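Local coordinates for protection of telomeres protein poz1 (Schizosaccharomyces pombe, PDB 5WE0) that binds telomeric DNA and negatively regulates telomerase and telomere length, at residues Trp151-Phe156 against Ile165-Phe170. Numbering follows the deposited sequence.
Sequences WMAFHF and INFTKF
The ring of F156 lies flat against the backbone of helix 164-174 at F167, whose CA sits over the ring centre, 3.8 Å from the centroid of F156 and only 8° off its normal, a CH-pi contact. M152 CE, from one turn before F156 on helix 130-157, covers the opposite face near the rim, so the F156 ring is sandwiched between its own helix and the facing one. The ring of F167 meets F156 obliquely, with planes at 41° and F167 CD1 3.4 Å from F156 CD2. With CG of F167 anti to the backbone N (chi1 -170°), this ring reaches across to A153, where F167 CE1 lies 4.1 Å from A153 CB. These residues join the C-terminal part of helix 130-157 to helix 164-174 as an antiparallel helical hairpin, the short segments 10.6 Å apart at their axes. One turn beyond F167, F170 CB lies 3.9 Å from F156 CE2, while M152 CG stands over the face of the F170 ring, 3.7 Å from its centroid; M152 SD lies above that face at longer range, in a Met-aromatic contact. Shortening F156 to an alanine is likely to leave a gap between the helices, with F167 CA and M152 CE no longer packed on the two faces of a ring. Y93 of helix 93-115 touches both F156 and F170, and L185 of helix 179-188 packs on F167.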
loop_
_atom_site.group_PDB
_atom_site.type_symbol
_atom_site.label_atom_id
_atom_site.label_comp_id
_atom_site.label_asym_id
_atom_site.label_seq_id
_atom_site.Cartn_x
_atom_site.Cartn_y
_atom_site.Cartn_z
ATOM N N TRP A 151 -9.675 5.515 -6.853
ATOM C CA TRP A 151 -9.090 6.854 -6.896
ATOM C C TRP A 151 -7.982 6.960 -7.937
ATOM O O TRP A 151 -7.835 8.023 -8.559
ATOM C CB TRP A 151 -8.609 7.257 -5.506
ATOM C CG TRP A 151 -9.776 7.834 -4.733
ATOM C CD1 TRP A 151 -10.873 7.153 -4.240
ATOM C CD2 TRP A 151 -9.997 9.213 -4.434
ATOM N NE1 TRP A 151 -11.745 8.034 -3.632
ATOM C CE2 TRP A 151 -11.227 9.301 -3.736
ATOM C CE3 TRP A 151 -9.264 10.377 -4.666
ATOM C CZ2 TRP A 151 -11.726 10.508 -3.266
ATOM C CZ3 TRP A 151 -9.775 11.583 -4.227
ATOM C CH2 TRP A 151 -10.994 11.642 -3.527
ATOM N N MET A 152 -7.237 5.871 -8.183
ATOM C CA MET A 152 -6.329 5.840 -9.328
ATOM C C MET A 152 -7.106 5.993 -10.636
ATOM O O MET A 152 -6.706 6.758 -11.519
ATOM C CB MET A 152 -5.519 4.542 -9.338
ATOM C CG MET A 152 -4.398 4.496 -10.376
ATOM S SD MET A 152 -3.126 5.735 -10.031
ATOM C CE MET A 152 -3.201 6.798 -11.480
ATOM N N ALA A 153 -8.231 5.292 -10.765
ATOM C CA ALA A 153 -9.078 5.450 -11.945
ATOM C C ALA A 153 -9.574 6.885 -12.077
ATOM O O ALA A 153 -9.523 7.463 -13.165
ATOM C CB ALA A 153 -10.261 4.482 -11.877
ATOM N N PHE A 154 -10.033 7.487 -10.973
ATOM C CA PHE A 154 -10.446 8.892 -10.994
ATOM C C PHE A 154 -9.348 9.800 -11.534
ATOM O O PHE A 154 -9.608 10.697 -12.346
ATOM C CB PHE A 154 -10.831 9.353 -9.594
ATOM C CG PHE A 154 -12.118 8.785 -9.092
ATOM C CD1 PHE A 154 -13.003 8.158 -9.949
ATOM C CD2 PHE A 154 -12.441 8.876 -7.742
ATOM C CE1 PHE A 154 -14.191 7.628 -9.478
ATOM C CE2 PHE A 154 -13.630 8.360 -7.257
ATOM C CZ PHE A 154 -14.512 7.735 -8.127
ATOM N N HIS A 155 -8.110 9.601 -11.072
ATOM C CA HIS A 155 -7.013 10.451 -11.532
ATOM C C HIS A 155 -6.811 10.315 -13.040
ATOM O O HIS A 155 -6.654 11.326 -13.739
ATOM C CB HIS A 155 -5.734 10.102 -10.777
ATOM C CG HIS A 155 -4.553 10.941 -11.149
ATOM N ND1 HIS A 155 -3.663 10.579 -12.141
ATOM C CD2 HIS A 155 -4.092 12.110 -10.636
ATOM C CE1 HIS A 155 -2.715 11.495 -12.232
ATOM N NE2 HIS A 155 -2.955 12.436 -11.333
ATOM N N PHE A 156 -6.815 9.072 -13.558
ATOM C CA PHE A 156 -6.736 8.844 -15.010
ATOM C C PHE A 156 -7.827 9.612 -15.751
ATOM O O PHE A 156 -7.555 10.305 -16.733
ATOM C CB PHE A 156 -6.896 7.352 -15.333
ATOM C CG PHE A 156 -5.620 6.551 -15.304
ATOM C CD1 PHE A 156 -4.580 6.831 -16.167
ATOM C CD2 PHE A 156 -5.487 5.466 -14.429
ATOM C CE1 PHE A 156 -3.422 6.053 -16.158
ATOM C CE2 PHE A 156 -4.324 4.688 -14.413
ATOM C CZ PHE A 156 -3.299 4.984 -15.274
ATOM N N ILE A 165 -3.691 3.814 -22.682
ATOM C CA ILE A 165 -2.904 2.588 -22.635
ATOM C C ILE A 165 -2.644 2.170 -21.189
ATOM O O ILE A 165 -2.918 1.029 -20.792
ATOM C CB ILE A 165 -1.597 2.786 -23.421
ATOM C CG1 ILE A 165 -1.905 2.803 -24.928
ATOM C CG2 ILE A 165 -0.570 1.705 -23.033
ATOM C CD1 ILE A 165 -0.790 3.326 -25.787
ATOM N N ASN A 166 -2.115 3.091 -20.379
ATOM C CA ASN A 166 -1.868 2.795 -18.969
ATOM C C ASN A 166 -3.163 2.647 -18.186
ATOM O O ASN A 166 -3.244 1.817 -17.269
ATOM C CB ASN A 166 -1.005 3.888 -18.380
ATOM C CG ASN A 166 0.404 3.832 -18.904
ATOM O OD1 ASN A 166 0.976 2.752 -19.064
ATOM N ND2 ASN A 166 0.948 4.987 -19.243
ATOM N N PHE A 167 -4.188 3.421 -18.550
ATOM C CA PHE A 167 -5.497 3.262 -17.932
ATOM C C PHE A 167 -5.993 1.830 -18.094
ATOM O O PHE A 167 -6.471 1.203 -17.137
ATOM C CB PHE A 167 -6.490 4.245 -18.561
ATOM C CG PHE A 167 -7.798 4.329 -17.837
ATOM C CD1 PHE A 167 -7.868 4.091 -16.482
ATOM C CD2 PHE A 167 -8.965 4.579 -18.523
ATOM C CE1 PHE A 167 -9.082 4.151 -15.822
ATOM C CE2 PHE A 167 -10.173 4.637 -17.874
ATOM C CZ PHE A 167 -10.235 4.429 -16.526
ATOM N N THR A 168 -5.892 1.300 -19.312
ATOM C CA THR A 168 -6.350 -0.059 -19.585
ATOM C C THR A 168 -5.506 -1.095 -18.855
ATOM O O THR A 168 -6.045 -1.994 -18.204
ATOM C CB THR A 168 -6.338 -0.304 -21.090
ATOM O OG1 THR A 168 -7.411 0.441 -21.687
ATOM C CG2 THR A 168 -6.485 -1.798 -21.402
ATOM N N LYS A 169 -4.179 -0.998 -18.984
ATOM C CA LYS A 169 -3.267 -1.851 -18.230
ATOM C C LYS A 169 -3.631 -1.882 -16.750
ATOM O O LYS A 169 -3.720 -2.955 -16.140
ATOM C CB LYS A 169 -1.833 -1.351 -18.425
ATOM C CG LYS A 169 -0.752 -2.231 -17.809
ATOM C CD LYS A 169 -1.027 -3.713 -18.062
ATOM C CE LYS A 169 -0.000 -4.597 -17.371
ATOM N NZ LYS A 169 -0.341 -6.048 -17.453
ATOM N N PHE A 170 -3.859 -0.707 -16.159
ATOM C CA PHE A 170 -4.170 -0.643 -14.735
ATOM C C PHE A 170 -5.469 -1.366 -14.420
ATOM O O PHE A 170 -5.576 -2.044 -13.387
ATOM C CB PHE A 170 -4.266 0.808 -14.257
ATOM C CG PHE A 170 -4.607 0.918 -12.806
ATOM C CD1 PHE A 170 -3.610 0.850 -11.847
ATOM C CD2 PHE A 170 -5.924 1.022 -12.399
ATOM C CE1 PHE A 170 -3.915 0.916 -10.497
ATOM C CE2 PHE A 170 -6.240 1.087 -11.071
ATOM C CZ PHE A 170 -5.231 1.029 -10.111
#